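Local coordinates for SidF, inhibitor of growth family, member 3 (Legionella pneumophila subsp. pneumophila, PDB 4FYF), which probably removes a phosphate from phosphatidylinositol phosphates, and in this crystal holds a phosphate ion in a loop of the cysteine-phosphatase type, at residues E7-Y12 / Q309-T314; I202-C207 / S245-I250; S268-R273 / A641-S646. The protein carries 1 engineered substitution. All blocks are in the same frame, centred on the assembly; numbering follows the deposited sequence.

Contact 1: residues E7-Y12 / Q309-T314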
ATOM      1  N   GLU A   7      18.425   9.731   3.263  1.00 70.80           N
ATOM      2  CA  GLU A   7      18.726  10.287   1.952  1.00 61.25           C
ATOM      3  C   GLU A   7      17.414  10.705   1.247  1.00 53.52           C
ATOM      4  O   GLU A   7      16.346  10.166   1.481  1.00 56.28           O
ATOM      5  CB  GLU A   7      19.508   9.273   1.135  1.00 60.43           C
ATOM      6  CG  GLU A   7      20.096   9.759  -0.176  1.00 65.16           C
ATOM      7  CD  GLU A   7      21.065  10.896   0.013  1.00 74.32           C
ATOM      8  OE1 GLU A   7      20.558  12.041   0.080  1.00 71.03           O
ATOM      9  OE2 GLU A   7      22.307  10.647   0.081  1.00 74.70           O
ATOM     10  N   ASN A   8      17.509  11.728   0.432  1.00 49.92           N
ATOM     11  CA  ASN A   8      16.435  12.180  -0.378  1.00 49.40           C
ATOM     12  C   ASN A   8      15.967  11.064  -1.344  1.00 49.60           C
ATOM     13  O   ASN A   8      16.778  10.377  -1.973  1.00 48.75           O
ATOM     14  CB  ASN A   8      16.940  13.368  -1.173  1.00 49.20           C
ATOM     15  CG  ASN A   8      16.019  13.729  -2.302  1.00 52.02           C
ATOM     16  OD1 ASN A   8      15.055  14.471  -2.123  1.00 61.06           O
ATOM     17  ND2 ASN A   8      16.301  13.216  -3.460  1.00 52.19           N
ATOM     18  N   ILE A   9      14.660  10.912  -1.495  1.00 45.69           N
ATOM     19  CA  ILE A   9      14.156   9.732  -2.133  1.00 45.09           C
ATOM     20  C   ILE A   9      14.499   9.699  -3.627  1.00 46.88           C
ATOM     21  O   ILE A   9      14.792   8.645  -4.201  1.00 45.01           O
ATOM     22  CB  ILE A   9      12.668   9.570  -1.861  1.00 42.81           C
ATOM     23  CG1 ILE A   9      12.368   8.077  -1.767  1.00 46.28           C
ATOM     24  CG2 ILE A   9      11.811  10.339  -2.874  1.00 38.55           C
ATOM     25  CD1 ILE A   9      11.662   7.574  -2.971  1.00 48.16           C
ATOM     26  N   GLU A  10      14.487  10.863  -4.248  1.00 47.74           N
ATOM     27  CA  GLU A  10      14.853  10.928  -5.617  1.00 49.69           C
ATOM     28  C   GLU A  10      16.313  10.450  -5.808  1.00 51.70           C
ATOM     29  O   GLU A  10      16.582   9.570  -6.650  1.00 50.70           O
ATOM     30  CB  GLU A  10      14.650  12.326  -6.114  1.00 54.17           C
ATOM     31  CG  GLU A  10      15.024  12.519  -7.550  1.00 59.65           C
ATOM     32  CD  GLU A  10      14.832  13.958  -7.976  1.00 72.14           C
ATOM     33  OE1 GLU A  10      15.061  14.212  -9.177  1.00 72.55           O
ATOM     34  OE2 GLU A  10      14.467  14.828  -7.114  1.00 78.52           O
ATOM     35  N   THR A  11      17.247  10.965  -5.014  1.00 47.17           N
ATOM     36  CA  THR A  11      18.595  10.513  -5.194  1.00 48.90           C
ATOM     37  C   THR A  11      18.700   8.997  -4.924  1.00 44.72           C
ATOM     38  O   THR A  11      19.329   8.278  -5.698  1.00 44.41           O
ATOM     39  CB  THR A  11      19.697  11.416  -4.521  1.00 52.11           C
ATOM     40  OG1 THR A  11      20.386  10.698  -3.491  1.00 53.40           O
ATOM     41  CG2 THR A  11      19.160  12.783  -4.009  1.00 48.04           C
ATOM     42  N   TYR A  12      18.045   8.504  -3.882  1.00 43.43           N
ATOM     43  CA  TYR A  12      18.057   7.055  -3.614  1.00 46.04           C
ATOM     44  C   TYR A  12      17.507   6.179  -4.775  1.00 43.70           C
ATOM     45  O   TYR A  12      18.113   5.158  -5.113  1.00 43.58           O
ATOM     46  CB  TYR A  12      17.376   6.726  -2.299  1.00 45.97           C
ATOM     47  CG  TYR A  12      17.326   5.247  -1.915  1.00 48.81           C
ATOM     48  CD1 TYR A  12      18.489   4.475  -1.782  1.00 51.24           C
ATOM     49  CD2 TYR A  12      16.118   4.636  -1.617  1.00 48.17           C
ATOM     50  CE1 TYR A  12      18.430   3.125  -1.387  1.00 49.73           C
ATOM     51  CE2 TYR A  12      16.047   3.302  -1.232  1.00 48.37           C
ATOM     52  CZ  TYR A  12      17.197   2.554  -1.108  1.00 49.75           C
ATOM     53  OH  TYR A  12      17.098   1.239  -0.722  1.00 51.87           O
ATOM     54  N   GLN A 309       7.703  12.705   4.155  1.00 37.65           N
ATOM     55  CA  GLN A 309       7.742  14.154   3.900  1.00 40.68           C
ATOM     56  C   GLN A 309       9.157  14.622   3.864  1.00 41.27           C
ATOM     57  O   GLN A 309       9.532  15.361   2.934  1.00 40.65           O
ATOM     58  CB  GLN A 309       6.991  15.002   4.942  1.00 42.91           C
ATOM     59  CG  GLN A 309       5.496  14.883   4.823  1.00 50.71           C
ATOM     60  CD  GLN A 309       4.755  16.112   5.317  1.00 52.31           C
ATOM     61  OE1 GLN A 309       5.352  17.074   5.802  1.00 48.87           O
ATOM     62  NE2 GLN A 309       3.428  16.059   5.222  1.00 46.54           N
ATOM     63  N   ILE A 310       9.932  14.188   4.863  1.00 38.37           N
ATOM     64  CA  ILE A 310      11.332  14.536   4.893  1.00 41.54           C
ATOM     65  C   ILE A 310      12.096  14.019   3.674  1.00 40.69           C
ATOM     66  O   ILE A 310      12.875  14.758   3.072  1.00 38.94           O
ATOM     67  CB  ILE A 310      12.066  14.254   6.246  1.00 43.19           C
ATOM     68  CG1 ILE A 310      11.800  15.403   7.229  1.00 45.76           C
ATOM     69  CG2 ILE A 310      13.590  14.298   6.054  1.00 42.94           C
ATOM     70  CD1 ILE A 310      10.489  15.340   7.968  1.00 46.24           C
ATOM     71  N   ASP A 311      11.864  12.787   3.265  1.00 38.18           N
ATOM     72  CA  ASP A 311      12.705  12.335   2.191  1.00 39.74           C
ATOM     73  C   ASP A 311      12.231  12.874   0.831  1.00 37.99           C
ATOM     74  O   ASP A 311      12.967  12.835  -0.140  1.00 38.71           O
ATOM     75  CB  ASP A 311      13.017  10.814   2.267  1.00 40.41           C
ATOM     76  CG  ASP A 311      11.833   9.928   1.868  1.00 42.33           C
ATOM     77  OD1 ASP A 311      11.096  10.327   0.930  1.00 42.38           O
ATOM     78  OD2 ASP A 311      11.666   8.818   2.457  1.00 47.79           O
ATOM     79  N   ARG A 312      11.032  13.435   0.793  1.00 39.73           N
ATOM     80  CA  ARG A 312      10.577  14.187  -0.388  1.00 40.62           C
ATOM     81  C   ARG A 312      11.144  15.592  -0.504  1.00 41.20           C
ATOM     82  O   ARG A 312      10.837  16.305  -1.451  1.00 43.29           O
ATOM     83  CB  ARG A 312       9.059  14.187  -0.493  1.00 37.80           C
ATOM     84  CG  ARG A 312       8.568  12.867  -1.048  1.00 38.01           C
ATOM     85  CD  ARG A 312       7.128  12.586  -0.707  1.00 37.51           C
ATOM     86  NE  ARG A 312       6.155  13.534  -1.270  1.00 42.70           N
ATOM     87  CZ  ARG A 312       5.905  13.644  -2.576  1.00 40.20           C
ATOM     88  NH1 ARG A 312       6.566  12.880  -3.456  1.00 38.08           N
ATOM     89  NH2 ARG A 312       5.027  14.520  -3.010  1.00 34.96           N
ATOM     90  N   MET A 313      12.011  15.974   0.424  1.00 40.78           N
ATOM     91  CA  MET A 313      12.623  17.285   0.395  1.00 41.60           C
ATOM     92  C   MET A 313      14.113  17.298   0.057  1.00 42.15           C
ATOM     93  O   MET A 313      14.919  16.564   0.644  1.00 40.56           O
ATOM     94  CB  MET A 313      12.394  17.939   1.738  1.00 44.20           C
ATOM     95  CG  MET A 313      10.923  18.260   1.932  1.00 46.78           C
ATOM     96  SD  MET A 313      10.591  19.247   3.387  0.79 57.94           S
ATOM     97  CE  MET A 313      11.274  18.293   4.693  1.00 55.64           C
ATOM     98  N   THR A 314      14.500  18.159  -0.875  1.00 43.79           N
ATOM     99  CA  THR A 314      15.925  18.256  -1.227  1.00 45.93           C
ATOM    100  C   THR A 314      16.614  19.019  -0.125  1.00 46.49           C
ATOM    101  O   THR A 314      15.953  19.691   0.677  1.00 46.87           O
ATOM    102  CB  THR A 314      16.108  19.000  -2.549  1.00 46.64           C
ATOM    103  OG1 THR A 314      15.693  20.365  -2.364  1.00 52.07           O
ATOM    104  CG2 THR A 314      15.208  18.337  -3.659  1.00 47.85           C
TER
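Asp311 has more of its surface buried here than any other residue of the two segments, and it meets Ile9 twice, once through its backbone and once through its side chain. The backbone contact is a hydrogen bond from Ile9 N to Asp311 O, 2.9 Å long and nearly straight at the hydrogen (167°). It approaches the carbonyl from a direction tilted 30° out of its plane. The same oxygen also receives the CA-H of Asn8, with Asn8 CA 3.5 Å from Asp311 O. The carboxylate comes in because CG of Asp311 is tucked between its own N and carbonyl carbon (chi1 74°). That brings OD1 to 3.3 Å from Ile9 CB and 3.7 Å from Ile9 CG1, the two side chains slanting past one another. OD1 is not left against hydrocarbon alone, since it forms a salt bridge with Arg248. Asp311 CB lies against the Glu7 carbonyl across the contact, 3.5 Å from Glu7 O. The side chain of Asn8 packs near Met313 and Thr314. Asn8 N donates to Glu7 OE1 at 3.1 Å, through the lone pair directed away from the other carboxylate oxygen. Arg312 extends past the contact to salt bridges with Asp639 and Asp265. The arrangement is that of two helix termini meeting: Asn8 is the N-cap of helix 9-16, whose first amide is satisfied by a carbonyl from the last turn of helix 284-311. Just beyond, Thr314 caps helix 315-320 while its own N bonds to Asp317, consistent with a capping box.

Contact 2: residues I202-C207 / S245-I250; sequences IMYIPC and SMARMI. With HG (mercury (II) ion), chain C.
Tyr204 and Met249 face each other as a non-hydrogen-bonded pair of two antiparallel strands, their side chains running side by side in the same direction. Met249 reaches the ring with its bent end: SD lies 3.6 Å from Tyr204 CE1 and 4.8 Å from the ring centroid, an oblique Met-aromatic contact. Ala247 packs beside the base of the tyrosine, its CB 3.9 Å from Tyr204 CB. The phenol oxygen is hydrogen-bonded to Gln654 of helix 652-668. On the other face of the sheet Met203 and Ile250 likewise lie alongside each other, Met203 CG against Ile250 CB at 3.9 Å. This pair is hydrogen-bonded in both directions, and Met203 N meets Ile250 O at 2.9 Å, nearly in line with the carbonyl. Ile205 and Arg248 form the next hydrogen-bonded pair, the donor Ile205 N lying in the carbonyl plane of Arg248. Beyond CG the arginine bends away (chi2 83°) and carries its guanidinium to a salt bridge with Asp265. Past the strand end Cys207 turns SG toward Met246 (chi1 32°, short of a staggered value), placing it 3.6 Å from Met246 CG. A mercury ion is bound by Cys207 SG at a rather long 2.8 Å, and Met246 SD is 3.3 Å from the metal. The two strands are inner members of a six-stranded mixed sheet, 199-206 also pairing with 184-189 and 247-254 with 260-268. Helix 652-668 packs over the Tyr204 and Met249 face, whereas helix 9-16 lies on the face of Met203, Arg248 and Ile250.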
ATOM      1  N   ILE A 202       8.941   0.697 -11.800  1.00 36.63           N
ATOM      2  CA  ILE A 202       8.156   0.621 -10.584  1.00 36.53           C
ATOM      3  C   ILE A 202       8.968  -0.127  -9.510  1.00 38.86           C
ATOM      4  O   ILE A 202       9.490  -1.226  -9.773  1.00 36.85           O
ATOM      5  CB  ILE A 202       6.894  -0.231 -10.774  1.00 37.00           C
ATOM      6  CG1 ILE A 202       6.054   0.255 -11.947  1.00 37.37           C
ATOM      7  CG2 ILE A 202       6.029  -0.196  -9.514  1.00 35.91           C
ATOM      8  CD1 ILE A 202       4.918  -0.653 -12.265  1.00 30.78           C
ATOM      9  N   MET A 203       9.054   0.455  -8.312  1.00 35.70           N
ATOM     10  CA  MET A 203       9.734  -0.187  -7.191  1.00 39.30           C
ATOM     11  C   MET A 203       8.912  -0.211  -5.891  1.00 36.63           C
ATOM     12  O   MET A 203       8.086   0.669  -5.656  1.00 32.99           O
ATOM     13  CB  MET A 203      11.128   0.391  -6.924  1.00 41.64           C
ATOM     14  CG  MET A 203      11.204   1.883  -6.773  1.00 44.42           C
ATOM     15  SD  MET A 203      12.914   2.388  -6.542  1.00 60.58           S
ATOM     16  CE  MET A 203      13.552   2.281  -8.189  1.00 38.74           C
ATOM     17  N   TYR A 204       9.075  -1.301  -5.146  1.00 33.60           N
ATOM     18  CA  TYR A 204       8.615  -1.422  -3.784  1.00 35.04           C
ATOM     19  C   TYR A 204       9.855  -1.354  -2.893  1.00 34.51           C
ATOM     20  O   TYR A 204      10.777  -2.177  -3.021  1.00 32.06           O
ATOM     21  CB  TYR A 204       7.840  -2.734  -3.543  1.00 35.89           C
ATOM     22  CG  TYR A 204       6.425  -2.810  -4.161  1.00 38.84           C
ATOM     23  CD1 TYR A 204       5.925  -1.817  -4.997  1.00 36.81           C
ATOM     24  CD2 TYR A 204       5.591  -3.911  -3.919  1.00 43.76           C
ATOM     25  CE1 TYR A 204       4.656  -1.902  -5.546  1.00 38.65           C
ATOM     26  CE2 TYR A 204       4.310  -4.011  -4.488  1.00 39.90           C
ATOM     27  CZ  TYR A 204       3.849  -2.997  -5.289  1.00 38.75           C
ATOM     28  OH  TYR A 204       2.617  -3.109  -5.876  1.00 36.83           O
ATOM     29  N   ILE A 205       9.893  -0.330  -2.036  1.00 34.17           N
ATOM     30  CA  ILE A 205      10.933  -0.184  -1.033  1.00 33.13           C
ATOM     31  C   ILE A 205      10.256  -0.345   0.289  1.00 35.27           C
ATOM     32  O   ILE A 205       9.311   0.336   0.563  1.00 37.90           O
ATOM     33  CB  ILE A 205      11.610   1.180  -1.125  1.00 32.35           C
ATOM     34  CG1 ILE A 205      12.015   1.518  -2.596  1.00 31.66           C
ATOM     35  CG2 ILE A 205      12.769   1.267  -0.124  1.00 31.75           C
ATOM     36  CD1 ILE A 205      12.294   3.009  -2.846  1.00 29.03           C
ATOM     37  N   PRO A 206      10.725  -1.305   1.077  1.00 43.82           N
ATOM     38  CA  PRO A 206      10.108  -1.607   2.370  1.00 45.34           C
ATOM     39  C   PRO A 206      10.262  -0.455   3.350  1.00 45.50           C
ATOM     40  O   PRO A 206      11.314   0.178   3.402  1.00 42.89           O
ATOM     41  CB  PRO A 206      10.902  -2.821   2.856  1.00 48.96           C
ATOM     42  CG  PRO A 206      12.239  -2.667   2.218  1.00 51.48           C
ATOM     43  CD  PRO A 206      11.981  -2.048   0.873  1.00 46.39           C
ATOM     44  N   CYS A 207       9.214  -0.194   4.118  1.00 49.68           N
ATOM     45  CA  CYS A 207       9.270   0.782   5.192  1.00 43.45           C
ATOM     46  C   CYS A 207       8.934   0.052   6.481  1.00 52.35           C
ATOM     47  O   CYS A 207       7.990  -0.717   6.535  1.00 17.63           O
ATOM     48  CB  CYS A 207       8.274   1.915   4.947  1.00 42.39           C
ATOM     49  SG  CYS A 207       6.773   1.413   4.074  0.52 42.41           S
ATOM     50  N   SER A 245       3.349  -5.977   5.433  1.00 62.23           N
ATOM     51  CA  SER A 245       3.173  -5.842   4.000  1.00 63.97           C
ATOM     52  C   SER A 245       2.995  -4.352   3.576  1.00 54.19           C
ATOM     53  O   SER A 245       2.050  -4.037   2.876  1.00 57.23           O
ATOM     54  CB  SER A 245       1.987  -6.716   3.565  1.00 69.12           C
ATOM     55  OG  SER A 245       1.962  -6.948   2.161  1.00 85.33           O
ATOM     56  N   MET A 246       3.887  -3.468   4.043  1.00 47.22           N
ATOM     57  CA  MET A 246       3.934  -2.043   3.679  1.00 44.65           C
ATOM     58  C   MET A 246       5.254  -1.699   2.984  1.00 43.00           C
ATOM     59  O   MET A 246       6.316  -2.095   3.460  1.00 45.11           O
ATOM     60  CB  MET A 246       3.743  -1.111   4.896  1.00 43.46           C
ATOM     61  CG  MET A 246       3.373   0.363   4.527  1.00 40.66           C
ATOM     62  SD  MET A 246       2.596   1.253   5.864  0.55 42.06           S
ATOM     63  CE  MET A 246       2.738   3.019   5.500  1.00 45.93           C
ATOM     64  N   ALA A 247       5.161  -0.974   1.861  1.00 38.54           N
ATOM     65  CA  ALA A 247       6.298  -0.567   1.069  1.00 33.86           C
ATOM     66  C   ALA A 247       6.033   0.796   0.451  1.00 34.23           C
ATOM     67  O   ALA A 247       4.865   1.110   0.119  1.00 37.50           O
ATOM     68  CB  ALA A 247       6.524  -1.591  -0.037  1.00 36.83           C
ATOM     69  N   ARG A 248       7.078   1.580   0.280  1.00 32.94           N
ATOM     70  CA  ARG A 248       6.956   2.797  -0.469  1.00 36.04           C
ATOM     71  C   ARG A 248       6.871   2.413  -1.934  1.00 32.96           C
ATOM     72  O   ARG A 248       7.664   1.629  -2.413  1.00 35.86           O
ATOM     73  CB  ARG A 248       8.169   3.675  -0.198  1.00 35.25           C
ATOM     74  CG  ARG A 248       8.123   5.014  -0.879  1.00 39.33           C
ATOM     75  CD  ARG A 248       7.319   6.022  -0.096  1.00 34.98           C
ATOM     76  NE  ARG A 248       7.603   7.346  -0.606  1.00 41.04           N
ATOM     77  CZ  ARG A 248       8.605   8.094  -0.181  1.00 43.49           C
ATOM     78  NH1 ARG A 248       9.388   7.649   0.775  1.00 56.04           N
ATOM     79  NH2 ARG A 248       8.812   9.282  -0.704  1.00 45.92           N
ATOM     80  N   MET A 249       5.906   2.965  -2.650  1.00 32.77           N
ATOM     81  CA  MET A 249       5.763   2.651  -4.058  1.00 34.70           C
ATOM     82  C   MET A 249       6.104   3.849  -4.925  1.00 35.65           C
ATOM     83  O   MET A 249       5.411   4.846  -4.906  1.00 41.85           O
ATOM     84  CB  MET A 249       4.335   2.209  -4.335  1.00 35.62           C
ATOM     85  CG  MET A 249       4.050   1.881  -5.783  1.00 45.57           C
ATOM     86  SD  MET A 249       2.541   0.930  -5.980  0.89 54.02           S
ATOM     87  CE  MET A 249       1.315   2.217  -6.045  1.00 43.24           C
ATOM     88  N   ILE A 250       7.155   3.714  -5.717  1.00 32.60           N
ATOM     89  CA  ILE A 250       7.608   4.739  -6.607  1.00 32.58           C
ATOM     90  C   ILE A 250       7.540   4.257  -8.073  1.00 35.01           C
ATOM     91  O   ILE A 250       7.975   3.158  -8.379  1.00 38.11           O
ATOM     92  CB  ILE A 250       9.079   5.084  -6.359  1.00 33.78           C
ATOM     93  CG1 ILE A 250       9.387   5.387  -4.884  1.00 34.04           C
ATOM     94  CG2 ILE A 250       9.450   6.251  -7.231  1.00 33.41           C
ATOM     95  CD1 ILE A 250       8.601   6.587  -4.321  1.00 33.59           C
TER
HETATM   96 HG    HG C 802       5.814   1.422   6.713  0.98132.03          HG

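Contact 3: residues S268-R273 / A641-S646; sequences SGPGAR and ANTKGS. Engineered in segment 641-646: Ser646 (natural residue Cys). With PO4 (phosphate ion), chain B.
Gly269, with its backbone at phi 82° and psi -159°, and the cis peptide before Pro270 set the course of the 268-273 loop along strand 641-645. The Gly269 carbonyl is thereby presented to Thr643 and Lys644: its O lies 3.4 Å from Thr643 CB and accepts a hydrogen bond from Lys644 N at 3.1 Å, the donor standing well above the carbonyl plane. The return bond, Gly269 N to Lys644 O, is weak and strongly bent. Together they make a single antiparallel bridge. The Pro270 ring passes Thr643 at a slant, CD 4.1 Å from Thr643 CB. The Arg273 side chain, bent at chi3, crosses that of Thr643 at about a right angle, and Thr643 OG1 lies at the guanidinium edge, near its plane, 3.8 Å from Arg273 NH2. Glu356 ties the two together, forming a salt bridge with Arg273 and a hydrogen bond with Thr643. On the side of the strand opposite Thr643, Lys644 NZ donates to Asn642 OD1 at 2.7 Å and also bonds to Phe267 O and Ser266 OG. These bonds hold the later part of the strand, which runs on into Ser646, an engineered residue replacing the natural cysteine. Ser646 OG donates to the phosphate O4 at 2.7 Å, and the ion, probably from the crystallisation liquor, is also bound by Lys647 N, Asp651 N and Arg652 NE. A natural cysteine six positions before an arginine, with backbone amides cradling the anion, is consistent with a CX5R phosphatase P-loop and a probable active site, into which this strand leads directly.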
ATOM      1  N   SER A 268       2.124   0.974  -0.917  1.00 34.76           N
ATOM      2  CA  SER A 268       1.414  -0.312  -0.989  1.00 34.60           C
ATOM      3  C   SER A 268       1.166  -0.732   0.441  1.00 32.48           C
ATOM      4  O   SER A 268       2.113  -0.820   1.232  1.00 33.71           O
ATOM      5  CB  SER A 268       2.293  -1.380  -1.636  1.00 33.38           C
ATOM      6  OG  SER A 268       1.570  -2.418  -2.214  1.00 36.92           O
ATOM      7  N   GLY A 269      -0.091  -0.948   0.805  1.00 34.76           N
ATOM      8  CA  GLY A 269      -0.411  -1.273   2.180  1.00 34.90           C
ATOM      9  C   GLY A 269      -0.490  -0.031   3.078  1.00 38.83           C
ATOM     10  O   GLY A 269      -0.658   1.088   2.568  1.00 40.73           O
ATOM     11  N   PRO A 270      -0.344  -0.215   4.419  1.00 38.87           N
ATOM     12  CA  PRO A 270      -0.058  -1.539   5.001  1.00 40.89           C
ATOM     13  C   PRO A 270      -1.253  -2.507   4.887  1.00 41.16           C
ATOM     14  O   PRO A 270      -2.355  -2.089   4.486  1.00 38.86           O
ATOM     15  CB  PRO A 270       0.192  -1.214   6.463  1.00 37.95           C
ATOM     16  CG  PRO A 270      -0.736  -0.069   6.715  1.00 38.52           C
ATOM     17  CD  PRO A 270      -0.665   0.771   5.463  1.00 37.47           C
ATOM     18  N   GLY A 271      -1.020  -3.776   5.242  1.00 46.21           N
ATOM     19  CA  GLY A 271      -2.122  -4.769   5.360  1.00 54.21           C
ATOM     20  C   GLY A 271      -3.129  -4.389   6.446  1.00 52.40           C
ATOM     21  O   GLY A 271      -3.104  -3.245   6.929  1.00 53.89           O
ATOM     22  N   ALA A 272      -4.009  -5.307   6.839  1.00 52.26           N
ATOM     23  CA  ALA A 272      -4.770  -5.110   8.110  1.00 59.75           C
ATOM     24  C   ALA A 272      -3.855  -4.571   9.203  1.00 51.67           C
ATOM     25  O   ALA A 272      -2.770  -5.073   9.459  1.00 61.95           O
ATOM     26  CB  ALA A 272      -5.485  -6.380   8.584  1.00 58.74           C
ATOM     27  N   ARG A 273      -4.313  -3.530   9.849  1.00 53.39           N
ATOM     28  CA  ARG A 273      -3.474  -2.723  10.714  1.00 53.27           C
ATOM     29  C   ARG A 273      -3.535  -3.310  12.131  1.00 52.17           C
ATOM     30  O   ARG A 273      -3.025  -2.720  13.084  1.00 50.45           O
ATOM     31  CB  ARG A 273      -4.053  -1.304  10.670  1.00 52.80           C
ATOM     32  CG  ARG A 273      -3.107  -0.135  10.758  1.00 52.32           C
ATOM     33  CD  ARG A 273      -3.789   1.118  10.243  1.00 50.91           C
ATOM     34  NE  ARG A 273      -3.863   1.121   8.775  1.00 43.22           N
ATOM     35  CZ  ARG A 273      -3.835   2.218   8.026  1.00 41.86           C
ATOM     36  NH1 ARG A 273      -3.706   3.448   8.581  1.00 40.70           N
ATOM     37  NH2 ARG A 273      -3.917   2.094   6.714  1.00 38.75           N
ATOM     38  N   ALA A 641      -0.435  11.412   1.630  1.00 34.54           N
ATOM     39  CA  ALA A 641       0.145  10.099   1.486  1.00 33.74           C
ATOM     40  C   ALA A 641      -1.008   9.085   1.292  1.00 33.96           C
ATOM     41  O   ALA A 641      -1.853   8.919   2.164  1.00 36.12           O
ATOM     42  CB  ALA A 641       0.971   9.761   2.710  1.00 33.36           C
ATOM     43  N   ASN A 642      -1.074   8.426   0.145  1.00 35.04           N
ATOM     44  CA  ASN A 642      -2.125   7.393  -0.079  1.00 34.95           C
ATOM     45  C   ASN A 642      -1.691   5.965   0.382  1.00 35.55           C
ATOM     46  O   ASN A 642      -0.772   5.365  -0.196  1.00 34.47           O
ATOM     47  CB  ASN A 642      -2.560   7.406  -1.552  1.00 34.20           C
ATOM     48  CG  ASN A 642      -3.433   6.187  -1.970  1.00 34.88           C
ATOM     49  OD1 ASN A 642      -2.997   5.412  -2.802  1.00 34.53           O
ATOM     50  ND2 ASN A 642      -4.660   6.043  -1.415  1.00 33.08           N
ATOM     51  N   THR A 643      -2.318   5.475   1.447  1.00 31.90           N
ATOM     52  CA  THR A 643      -2.157   4.096   1.896  1.00 32.17           C
ATOM     53  C   THR A 643      -3.337   3.322   1.297  1.00 32.32           C
ATOM     54  O   THR A 643      -4.411   3.870   1.085  1.00 34.17           O
ATOM     55  CB  THR A 643      -2.204   3.975   3.448  1.00 31.81           C
ATOM     56  OG1 THR A 643      -3.374   4.649   3.950  1.00 32.39           O
ATOM     57  CG2 THR A 643      -1.016   4.621   4.065  1.00 29.96           C
ATOM     58  N   LYS A 644      -3.106   2.075   0.922  1.00 30.49           N
ATOM     59  CA  LYS A 644      -4.161   1.271   0.330  1.00 33.07           C
ATOM     60  C   LYS A 644      -4.052  -0.177   0.768  1.00 38.27           C
ATOM     61  O   LYS A 644      -2.963  -0.709   0.914  1.00 33.51           O
ATOM     62  CB  LYS A 644      -4.128   1.380  -1.190  1.00 31.69           C
ATOM     63  CG  LYS A 644      -2.741   1.540  -1.763  1.00 30.45           C
ATOM     64  CD  LYS A 644      -2.791   1.839  -3.244  1.00 32.48           C
ATOM     65  CE  LYS A 644      -1.470   2.389  -3.730  1.00 34.91           C
ATOM     66  NZ  LYS A 644      -1.048   3.564  -2.934  1.00 33.52           N
ATOM     67  N   GLY A 645      -5.182  -0.823   0.996  1.00 38.28           N
ATOM     68  CA  GLY A 645      -5.107  -2.163   1.525  1.00 43.55           C
ATOM     69  C   GLY A 645      -6.258  -3.130   1.423  1.00 42.33           C
ATOM     70  O   GLY A 645      -7.416  -2.767   1.283  1.00 35.07           O
ATOM     71  N   SER A 646      -5.889  -4.392   1.552  1.00 42.77           N
ATOM     72  CA  SER A 646      -6.790  -5.495   1.799  1.00 43.98           C
ATOM     73  C   SER A 646      -6.266  -6.120   3.084  1.00 42.65           C
ATOM     74  O   SER A 646      -5.524  -5.479   3.812  1.00 36.08           O
ATOM     75  CB  SER A 646      -6.789  -6.482   0.641  1.00 34.55           C
ATOM     76  OG  SER A 646      -5.547  -6.481  -0.020  1.00 33.14           O
TER
HETATM   77  P   PO4 B 801      -6.409  -9.788   0.220  0.99 51.47           P
HETATM   78  O1  PO4 B 801      -7.216  -9.321  -0.908  1.00 38.35           O
HETATM   79  O2  PO4 B 801      -7.090  -9.500   1.507  1.00 51.20           O
HETATM   80  O3  PO4 B 801      -6.162 -11.231   0.276  1.00 48.35           O
HETATM   81  O4  PO4 B 801      -5.057  -9.162   0.163  1.00 55.82           O

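The three contacts lie in a row, contact 2 touching both others. Contact 1 and contact 2 have centres 14 Å apart, contact 2 and contact 3 lie 11 Å apart, and contacts 1 and 3 are separated by 21 Å without touching. Arg248 links contact 2 to the end of helix 284-311 in contact 1, and Ala247 is probably hydrogen-bonded to Ser268 of contact 3. Along the sequence contact 2 falls between the halves of contact 1 and closes before contact 3 opens, whereas contact 3 alternates with contact 1. Strand 260-268 of the six-stranded sheet runs into the loop that pairs with 641-645, so contact 3 joins this sheet to the four-stranded one, beside the phosphate-binding loop's entry.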